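Protein A49R (Vaccinia virus, PDB 4D5T) inhibits host NF-kappa-B activation by binding BTRC, which lowers ubiquitination of NFKBIA and keeps p65 in the cytoplasm. Local coordinates at residues V6-M9 and H10-L13; N85-M88 and S89-K92; I98-A101 and I102-K106. One frame throughout, in Å; residues are numbered along the deposited sequence. Where two conformers were deposited one is given.

Interaction 1. Residues V6-M9 and H10-L13; sequences VSDM and HTEL
Asp8 and Thr11 meet through a single carboxylate oxygen. Asp8 OD1 accepts from Thr11 N at 2.9 Å, a nearly straight bond (167° at the hydrogen) that arrives almost along the C-O direction of the carboxylate. It also takes the hydroxyl, Thr11 OG1 lying 2.9 Å from Asp8 OD1 on its syn side, 32° out of the carboxylate plane and across that plane from the amide. The Asp8 torsion sets this up: CG stands between the backbone N and the carbonyl carbon (chi1 69°), which turns the carboxylate back over the first turn. Its other oxygen, OD2, sits at the edge of the His10 ring, whose ND1 is hydrogen-bonded to Arg147 on helix 132-150.

Among backbone bonds, Glu12 N reaches Asp8 O at 3.1 Å and Leu13 N reaches Met9 O at 2.9 Å, the first rungs of the helix.

Two waters tie the preceding loop to Glu12. One joins Val6 N to Glu12 OE1; the second accepts from Ser7 N and donates to both Asp8 O and Glu12 OE1.

Apolar contact is slight: Met9 SD lies 4.2 Å from Glu12 CB, while Met9 and Leu13 pack on Ile60 of helix 49-61. With its carboxylate on Thr11 N, the amide three residues on, Asp8 is a classic N-cap, closing the start of helix 9-23 in this Bcl-2-like helical fold.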
ATOM      1  N   VAL A   6      13.015   8.384  13.812  1.00 32.75           N
ATOM      2  CA  VAL A   6      13.902   9.316  14.487  1.00 33.92           C
ATOM      3  C   VAL A   6      13.160  10.584  14.941  1.00 34.44           C
ATOM      4  O   VAL A   6      13.388  11.095  16.031  1.00 35.16           O
ATOM      5  CB  VAL A   6      15.088   9.691  13.585  1.00 33.50           C
ATOM      6  CG1 VAL A   6      15.890  10.825  14.178  1.00 35.82           C
ATOM      7  CG2 VAL A   6      15.961   8.488  13.346  1.00 34.72           C
ATOM      8  N   SER A   7      12.273  11.085  14.084  1.00 35.36           N
ATOM      9  CA  SER A   7      11.615  12.383  14.320  1.00 36.75           C
ATOM     10  C   SER A   7      10.115  12.267  14.059  1.00 36.86           C
ATOM     11  O   SER A   7       9.518  11.161  14.185  1.00 34.19           O
ATOM     12  CB  SER A   7      12.272  13.421  13.399  1.00 37.40           C
ATOM     13  OG  SER A   7      11.819  14.711  13.661  1.00 37.85           O
ATOM     14  N   ASP A   8       9.473  13.362  13.652  1.00 36.67           N
ATOM     15  CA  ASP A   8       8.028  13.324  13.411  1.00 37.74           C
ATOM     16  C   ASP A   8       7.657  12.699  12.056  1.00 35.81           C
ATOM     17  O   ASP A   8       8.530  12.380  11.241  1.00 34.90           O
ATOM     18  CB  ASP A   8       7.442  14.740  13.588  1.00 40.41           C
ATOM     19  CG  ASP A   8       7.875  15.726  12.503  1.00 44.68           C
ATOM     20  OD1 ASP A   8       8.515  15.363  11.504  1.00 44.34           O
ATOM     21  OD2 ASP A   8       7.488  16.898  12.623  1.00 48.49           O
ATOM     22  N   MET A   9       6.377  12.587  11.771  1.00 34.53           N
ATOM     23  CA  MET A   9       5.942  12.027  10.474  1.00 34.89           C
ATOM     24  C   MET A   9       6.065  12.947   9.241  1.00 34.02           C
ATOM     25  O   MET A   9       6.083  12.447   8.096  1.00 29.39           O
ATOM     26  CB  MET A   9       4.527  11.526  10.579  1.00 38.11           C
ATOM     27  CG  MET A   9       4.392  10.374  11.554  1.00 42.27           C
ATOM     28  SD  MET A   9       5.350   8.923  10.976  1.00 43.76           S
ATOM     29  CE  MET A   9       4.534   7.630  11.834  1.00 43.33           C
ATOM     30  N   HIS A  10       6.164  14.269   9.442  1.00 33.38           N
ATOM     31  CA  HIS A  10       6.435  15.170   8.329  1.00 34.09           C
ATOM     32  C   HIS A  10       7.820  14.879   7.796  1.00 33.65           C
ATOM     33  O   HIS A  10       8.027  14.699   6.610  1.00 32.09           O
ATOM     34  CB  HIS A  10       6.380  16.634   8.745  1.00 39.34           C
ATOM     35  CG  HIS A  10       4.997  17.102   9.075  1.00 42.23           C
ATOM     36  ND1 HIS A  10       4.080  17.458   8.096  1.00 47.01           N
ATOM     37  CD2 HIS A  10       4.371  17.264  10.258  1.00 44.46           C
ATOM     38  CE1 HIS A  10       2.955  17.837   8.673  1.00 46.32           C
ATOM     39  NE2 HIS A  10       3.103  17.726   9.982  1.00 46.71           N
ATOM     40  N   THR A  11       8.779  14.858   8.700  1.00 32.58           N
ATOM     41  CA  THR A  11      10.139  14.466   8.348  1.00 33.10           C
ATOM     42  C   THR A  11      10.206  13.082   7.766  1.00 30.71           C
ATOM     43  O   THR A  11      10.906  12.875   6.787  1.00 30.55           O
ATOM     44  CB  THR A  11      10.996  14.528   9.596  1.00 35.01           C
ATOM     45  OG1 THR A  11      11.000  15.872  10.048  1.00 36.69           O
ATOM     46  CG2 THR A  11      12.447  14.124   9.307  1.00 34.36           C
ATOM     47  N   GLU A  12       9.486  12.133   8.354  1.00 31.33           N
ATOM     48  CA  GLU A  12       9.546  10.750   7.894  1.00 30.74           C
ATOM     49  C   GLU A  12       9.026  10.627   6.469  1.00 29.54           C
ATOM     50  O   GLU A  12       9.645  10.000   5.625  1.00 26.62           O
ATOM     51  CB  GLU A  12       8.754   9.805   8.758  1.00 29.72           C
ATOM     52  CG  GLU A  12       9.047   8.340   8.408  1.00 31.08           C
ATOM     53  CD  GLU A  12      10.503   7.918   8.652  1.00 30.26           C
ATOM     54  OE1 GLU A  12      11.140   8.503   9.516  1.00 30.85           O
ATOM     55  OE2 GLU A  12      10.999   6.977   8.008  1.00 29.33           O
ATOM     56  N   LEU A  13       7.893  11.271   6.176  1.00 29.48           N
ATOM     57  CA  LEU A  13       7.323  11.166   4.838  1.00 28.10           C
ATOM     58  C   LEU A  13       8.116  11.846   3.782  1.00 28.27           C
ATOM     59  O   LEU A  13       8.361  11.274   2.708  1.00 28.26           O
ATOM     60  CB  LEU A  13       5.948  11.725   4.798  1.00 29.93           C
ATOM     61  CG  LEU A  13       4.880  10.761   5.182  1.00 31.05           C
ATOM     62  CD1 LEU A  13       3.569  11.558   5.152  1.00 35.59           C
ATOM     63  CD2 LEU A  13       4.758   9.571   4.242  1.00 29.11           C
TER
HETATM   64  O   HOH W   1      13.378   7.752  11.040  1.00 28.58           O
HETATM   65  O   HOH W   2      11.109  10.956  11.438  1.00 30.70           O

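Interaction 2. Residues N85-M88 and S89-K92; sequences NKFM and SFYK
Phe90 drives the edge of its ring into the face of Phe87. Phe90 CD2 is the bump: it stands 3.5 Å above the Phe87 plane, over the ring centre, and lies 3.7 Å from Phe87 CD1. With the planes at 73° and the centroids 4.8 Å apart, this is a T-shaped stack. Phe87 in turn presents its own edge to Tyr91, whose face receives it off-centre in an offset edge-to-face pair with planes at 60°; Phe87 CE1 comes within 3.8 Å of Tyr91 CZ. One ring therefore offers a face to one neighbour and an edge to the next. Met88 fills in beside the outer ring: bent at chi2 (-43°), its chain brings SD to the rim of Tyr91, 3.8 Å from CE2, a Met-aromatic contact made at the edge.

The backbone beneath the rings turns tightly. Ser89 N, Phe90 N and Tyr91 N each bond to the carbonyl three residues back, on Lys86, Phe87 and Met88, all at 3.0 Å. This run of i to i+3 bonds, the spacing of 3-10 turns, sets Phe90 and Tyr91 within touching range of the Phe87 ring.

Phe90 continues inward onto Ile98 and Ile102 of helix 95-109, and Phe87 touches Arg125 and Ile126 of helix 112-126. The chemistry is that of a small aromatic cluster, held by ring edges meeting ring faces and bordered by a sulfur; it ties the C-terminal end of helix 76-87 and the residues that follow to the apolar interior while Tyr91 and Met88 stay on the surface.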
ATOM      1  N   ASN A  85     -12.990  -3.381  -7.728  1.00 33.93           N
ATOM      2  CA  ASN A  85     -12.926  -1.890  -7.808  1.00 32.49           C
ATOM      3  C   ASN A  85     -11.525  -1.375  -7.530  1.00 30.98           C
ATOM      4  O   ASN A  85     -11.008  -0.601  -8.284  1.00 30.94           O
ATOM      5  CB  ASN A  85     -13.932  -1.293  -6.794  1.00 38.21           C
ATOM      6  CG  ASN A  85     -13.906   0.240  -6.726  1.00 45.81           C
ATOM      7  OD1 ASN A  85     -12.967   0.852  -6.260  1.00 51.81           O
ATOM      8  ND2 ASN A  85     -14.976   0.850  -7.145  1.00 52.81           N
ATOM      9  N   LYS A  86     -10.897  -1.817  -6.442  1.00 30.55           N
ATOM     10  CA  LYS A  86      -9.590  -1.244  -6.066  1.00 27.83           C
ATOM     11  C   LYS A  86      -8.471  -1.714  -7.030  1.00 27.54           C
ATOM     12  O   LYS A  86      -7.592  -0.940  -7.400  1.00 26.05           O
ATOM     13  CB  LYS A  86      -9.196  -1.649  -4.678  1.00 26.61           C
ATOM     14  CG  LYS A  86     -10.062  -1.114  -3.524  1.00 30.90           C
ATOM     15  CD  LYS A  86     -10.218   0.373  -3.476  1.00 29.61           C
ATOM     16  CE  LYS A  86     -10.903   0.789  -2.195  1.00 32.98           C
ATOM     17  NZ  LYS A  86     -11.073   2.260  -2.157  1.00 32.54           N
ATOM     18  N   PHE A  87      -8.586  -2.959  -7.496  1.00 24.78           N
ATOM     19  CA  PHE A  87      -7.569  -3.525  -8.427  1.00 25.20           C
ATOM     20  C   PHE A  87      -7.360  -2.747  -9.644  1.00 24.09           C
ATOM     21  O   PHE A  87      -6.204  -2.583 -10.061  1.00 22.92           O
ATOM     22  CB  PHE A  87      -7.839  -4.962  -8.827  1.00 26.17           C
ATOM     23  CG  PHE A  87      -6.572  -5.755  -8.955  1.00 26.90           C
ATOM     24  CD1 PHE A  87      -5.872  -5.604 -10.138  1.00 26.35           C
ATOM     25  CD2 PHE A  87      -6.027  -6.444  -7.961  1.00 26.06           C
ATOM     26  CE1 PHE A  87      -4.694  -6.256 -10.344  1.00 26.75           C
ATOM     27  CE2 PHE A  87      -4.811  -7.083  -8.132  1.00 25.22           C
ATOM     28  CZ  PHE A  87      -4.143  -6.973  -9.323  1.00 27.36           C
ATOM     29  N   MET A  88      -8.422  -2.172 -10.193  1.00 25.60           N
ATOM     30  CA  MET A  88      -8.259  -1.451 -11.418  1.00 27.23           C
ATOM     31  C   MET A  88      -7.285  -0.248 -11.286  1.00 23.79           C
ATOM     32  O   MET A  88      -6.756   0.156 -12.289  1.00 23.35           O
ATOM     33  CB  MET A  88      -9.598  -0.995 -12.006  1.00 30.21           C
ATOM     34  CG  MET A  88     -10.584  -2.117 -12.337  1.00 34.79           C
ATOM     35  SD  MET A  88      -9.905  -3.583 -13.158  1.00 39.80           S
ATOM     36  CE  MET A  88     -11.095  -4.875 -12.879  1.00 48.60           C
ATOM     37  N   SER A  89      -7.071   0.284 -10.067  0.72 23.75           N
ATOM     38  CA  SER A  89      -6.143   1.424  -9.860  0.72 23.98           C
ATOM     39  C   SER A  89      -4.755   1.046 -10.345  0.72 20.36           C
ATOM     40  O   SER A  89      -4.010   1.883 -10.808  0.72 20.03           O
ATOM     41  CB  SER A  89      -6.075   1.911  -8.381  0.72 24.75           C
ATOM     42  OG  SER A  89      -7.360   2.313  -7.875  0.72 27.60           O
ATOM     43  N   PHE A  90      -4.412  -0.224 -10.248  1.00 21.33           N
ATOM     44  CA  PHE A  90      -3.055  -0.676 -10.658  1.00 21.62           C
ATOM     45  C   PHE A  90      -2.820  -0.490 -12.132  1.00 23.37           C
ATOM     46  O   PHE A  90      -1.654  -0.443 -12.609  1.00 23.42           O
ATOM     47  CB  PHE A  90      -2.793  -2.127 -10.314  1.00 21.79           C
ATOM     48  CG  PHE A  90      -2.746  -2.423  -8.876  1.00 21.94           C
ATOM     49  CD1 PHE A  90      -1.895  -1.739  -8.038  1.00 23.60           C
ATOM     50  CD2 PHE A  90      -3.606  -3.354  -8.338  1.00 23.32           C
ATOM     51  CE1 PHE A  90      -1.864  -2.002  -6.702  1.00 24.43           C
ATOM     52  CE2 PHE A  90      -3.579  -3.632  -6.995  1.00 24.95           C
ATOM     53  CZ  PHE A  90      -2.689  -2.960  -6.157  1.00 22.71           C
ATOM     54  N   TYR A  91      -3.914  -0.389 -12.915  1.00 22.70           N
ATOM     55  CA  TYR A  91      -3.790  -0.254 -14.353  1.00 24.72           C
ATOM     56  C   TYR A  91      -3.909   1.199 -14.802  1.00 24.95           C
ATOM     57  O   TYR A  91      -3.830   1.484 -15.984  1.00 26.17           O
ATOM     58  CB  TYR A  91      -4.866  -1.047 -15.025  1.00 25.03           C
ATOM     59  CG  TYR A  91      -4.954  -2.558 -14.595  1.00 26.45           C
ATOM     60  CD1 TYR A  91      -3.834  -3.335 -14.388  1.00 27.37           C
ATOM     61  CD2 TYR A  91      -6.212  -3.174 -14.466  1.00 28.61           C
ATOM     62  CE1 TYR A  91      -3.933  -4.687 -14.116  1.00 26.31           C
ATOM     63  CE2 TYR A  91      -6.349  -4.535 -14.144  1.00 28.49           C
ATOM     64  CZ  TYR A  91      -5.186  -5.290 -14.030  1.00 29.37           C
ATOM     65  OH  TYR A  91      -5.333  -6.675 -13.786  1.00 29.87           O
ATOM     66  N   LYS A  92      -4.113   2.108 -13.849  1.00 24.03           N
ATOM     67  CA  LYS A  92      -4.311   3.549 -14.160  1.00 27.07           C
ATOM     68  C   LYS A  92      -3.166   4.387 -13.642  1.00 26.15           C
ATOM     69  O   LYS A  92      -2.228   3.833 -13.077  1.00 25.38           O
ATOM     70  CB  LYS A  92      -5.662   3.994 -13.590  1.00 26.69           C
ATOM     71  CG  LYS A  92      -6.819   3.251 -14.240  1.00 31.12           C
ATOM     72  CD  LYS A  92      -8.154   3.640 -13.657  1.00 33.61           C
ATOM     73  CE  LYS A  92      -8.814   4.666 -14.570  1.00 40.94           C
ATOM     74  NZ  LYS A  92     -10.294   4.596 -14.438  1.00 53.16           N
TER
HETATM   75  O   HOH W   3      -9.709   1.750  -7.739  1.00 54.90           O

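Interaction 3. Residues I98-A101 and I102-K106; sequences IVDA and IITLK
Val99 and Ile103 lie alongside each other with their branches heading in one direction, one helical turn apart. Their ends meet at 4.0 Å, Val99 CG1 against Ile103 CD1. Ile98 and Ile102, the next pair round the helix, instead lie at a slant, with Ile98 CG2 and Ile102 CD1 3.9 Å apart. In Ile102, chi1 (-70°) sets CG1 anti to the carbonyl carbon, back over Ile98 O, and the extended chi2 carries CD1 on to Ile98 CG2. These branches also press outward: Ile102 reaches Ile36, Phe39 and Ile40 of helix 29-40, and Ile103 reaches Val57 and Tyr58 of helix 49-61.

On another side Thr104 turns back on the chain. Its hydroxyl OG1 donates to Asp100 O at 2.8 Å, coming from above the carbonyl plane, while Thr104 N bonds to the same Asp100 O, also at 2.8 Å, from the opposite face. The Asp100 carboxylate is engaged elsewhere, its OD2 salt-bridged to Lys86 of helix 76-87.

Regular bonds such as Ile103 N to Val99 O, 3.0 Å and 168° at the hydrogen, complete the ladder. Chemically the contact is two-sided: branched aliphatic groups fill the interior between helices, and the Thr104 hydroxyl gives its proton to its own helix, doubling the grip on Asp100 O.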
ATOM      1  N   ILE A  98      -3.644   3.952  -6.187  1.00 20.38           N
ATOM      2  CA  ILE A  98      -2.841   2.757  -6.044  1.00 20.35           C
ATOM      3  C   ILE A  98      -2.449   2.461  -4.588  1.00 19.84           C
ATOM      4  O   ILE A  98      -2.584   1.313  -4.116  1.00 18.47           O
ATOM      5  CB  ILE A  98      -1.588   2.844  -6.954  1.00 20.22           C
ATOM      6  CG1 ILE A  98      -2.026   2.629  -8.404  1.00 20.77           C
ATOM      7  CG2 ILE A  98      -0.531   1.795  -6.545  1.00 20.36           C
ATOM      8  CD1 ILE A  98      -0.998   3.022  -9.409  1.00 20.98           C
ATOM      9  N   VAL A  99      -2.048   3.497  -3.870  1.00 19.33           N
ATOM     10  CA  VAL A  99      -1.685   3.368  -2.483  1.00 22.00           C
ATOM     11  C   VAL A  99      -2.917   2.987  -1.649  1.00 23.59           C
ATOM     12  O   VAL A  99      -2.895   2.045  -0.817  1.00 21.70           O
ATOM     13  CB  VAL A  99      -0.986   4.628  -1.962  1.00 21.62           C
ATOM     14  CG1 VAL A  99      -0.840   4.584  -0.426  1.00 22.97           C
ATOM     15  CG2 VAL A  99       0.355   4.727  -2.581  1.00 22.27           C
ATOM     16  N   ASP A 100      -4.032   3.633  -1.943  1.00 24.28           N
ATOM     17  CA  ASP A 100      -5.320   3.248  -1.308  1.00 24.85           C
ATOM     18  C   ASP A 100      -5.688   1.792  -1.590  1.00 24.34           C
ATOM     19  O   ASP A 100      -6.145   1.069  -0.675  1.00 26.27           O
ATOM     20  CB  ASP A 100      -6.427   4.214  -1.830  1.00 25.83           C
ATOM     21  CG  ASP A 100      -7.824   3.885  -1.277  1.00 30.26           C
ATOM     22  OD1 ASP A 100      -8.039   4.003  -0.078  1.00 31.33           O
ATOM     23  OD2 ASP A 100      -8.674   3.459  -2.044  1.00 32.50           O
ATOM     24  N   ALA A 101      -5.510   1.328  -2.843  1.00 22.10           N
ATOM     25  CA  ALA A 101      -5.796  -0.024  -3.176  1.00 23.18           C
ATOM     26  C   ALA A 101      -4.951  -0.997  -2.383  1.00 22.68           C
ATOM     27  O   ALA A 101      -5.495  -1.972  -1.823  1.00 21.48           O
ATOM     28  CB  ALA A 101      -5.636  -0.287  -4.685  1.00 23.44           C
ATOM     29  N   ILE A 102      -3.637  -0.765  -2.309  1.00 21.09           N
ATOM     30  CA  ILE A 102      -2.758  -1.636  -1.591  1.00 22.25           C
ATOM     31  C   ILE A 102      -3.125  -1.719  -0.097  1.00 22.88           C
ATOM     32  O   ILE A 102      -3.171  -2.805   0.442  1.00 23.99           O
ATOM     33  CB  ILE A 102      -1.277  -1.190  -1.765  1.00 20.35           C
ATOM     34  CG1 ILE A 102      -0.826  -1.462  -3.226  1.00 20.17           C
ATOM     35  CG2 ILE A 102      -0.369  -1.944  -0.864  1.00 20.88           C
ATOM     36  CD1 ILE A 102       0.414  -0.686  -3.646  1.00 20.35           C
ATOM     37  N   ILE A 103      -3.385  -0.570   0.515  1.00 22.58           N
ATOM     38  CA  ILE A 103      -3.730  -0.530   1.927  1.00 24.38           C
ATOM     39  C   ILE A 103      -5.069  -1.181   2.175  1.00 25.55           C
ATOM     40  O   ILE A 103      -5.214  -1.957   3.129  1.00 25.00           O
ATOM     41  CB  ILE A 103      -3.673   0.913   2.413  1.00 26.49           C
ATOM     42  CG1 ILE A 103      -2.188   1.272   2.553  1.00 27.06           C
ATOM     43  CG2 ILE A 103      -4.447   1.083   3.700  1.00 28.76           C
ATOM     44  CD1 ILE A 103      -1.969   2.707   2.902  1.00 29.59           C
ATOM     45  N   THR A 104      -6.025  -0.964   1.277  1.00 23.92           N
ATOM     46  CA  THR A 104      -7.346  -1.634   1.397  1.00 24.35           C
ATOM     47  C   THR A 104      -7.201  -3.160   1.307  1.00 24.06           C
ATOM     48  O   THR A 104      -7.813  -3.911   2.111  1.00 25.18           O
ATOM     49  CB  THR A 104      -8.313  -1.161   0.300  1.00 25.32           C
ATOM     50  OG1 THR A 104      -8.577   0.234   0.485  1.00 25.96           O
ATOM     51  CG2 THR A 104      -9.650  -1.916   0.412  1.00 27.15           C
ATOM     52  N   LEU A 105      -6.376  -3.632   0.384  1.00 22.03           N
ATOM     53  CA  LEU A 105      -6.145  -5.060   0.239  1.00 22.99           C
ATOM     54  C   LEU A 105      -5.509  -5.612   1.534  1.00 24.29           C
ATOM     55  O   LEU A 105      -5.809  -6.741   1.962  1.00 26.75           O
ATOM     56  CB  LEU A 105      -5.297  -5.399  -1.012  1.00 22.41           C
ATOM     57  CG  LEU A 105      -6.069  -5.085  -2.319  1.00 23.68           C
ATOM     58  CD1 LEU A 105      -5.165  -5.253  -3.515  1.00 24.37           C
ATOM     59  CD2 LEU A 105      -7.298  -5.877  -2.553  1.00 24.23           C
ATOM     60  N   LYS A 106      -4.585  -4.878   2.142  1.00 24.79           N
ATOM     61  CA  LYS A 106      -3.988  -5.275   3.416  1.00 26.04           C
ATOM     62  C   LYS A 106      -5.058  -5.369   4.500  1.00 25.92           C
ATOM     63  O   LYS A 106      -5.112  -6.373   5.227  1.00 27.78           O
ATOM     64  CB  LYS A 106      -2.849  -4.311   3.828  1.00 25.30           C
ATOM     65  CG  LYS A 106      -2.250  -4.685   5.168  1.00 28.31           C
ATOM     66  CD  LYS A 106      -0.973  -3.944   5.479  1.00 30.01           C
ATOM     67  CE  LYS A 106      -0.561  -4.359   6.905  1.00 36.18           C
ATOM     68  NZ  LYS A 106       0.802  -4.009   7.252  1.00 40.12           N
TER

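How the interactions relate
Interactions 2 and 3 are neighbours, with centres 10 Å apart, at the C-terminal end of helix 76-87 and on helix 95-109. Lys86 NZ of interaction 2 forms a salt bridge with Asp100 OD2 of interaction 3 at 2.7 Å, and at the backbone end of the same lysine Lys86 O packs 3.4 Å from Ala101 CB. Interaction 1 stands apart at the start of helix 9-23, on the surface: its nearest atoms are about 9 Å from interaction 3 and about 17 Å from interaction 2, which lies across the chain's centre from it. Helix 49-61 spans the gap, since it touches both Leu13 of interaction 1 and Ile103 of interaction 3, the most central contact.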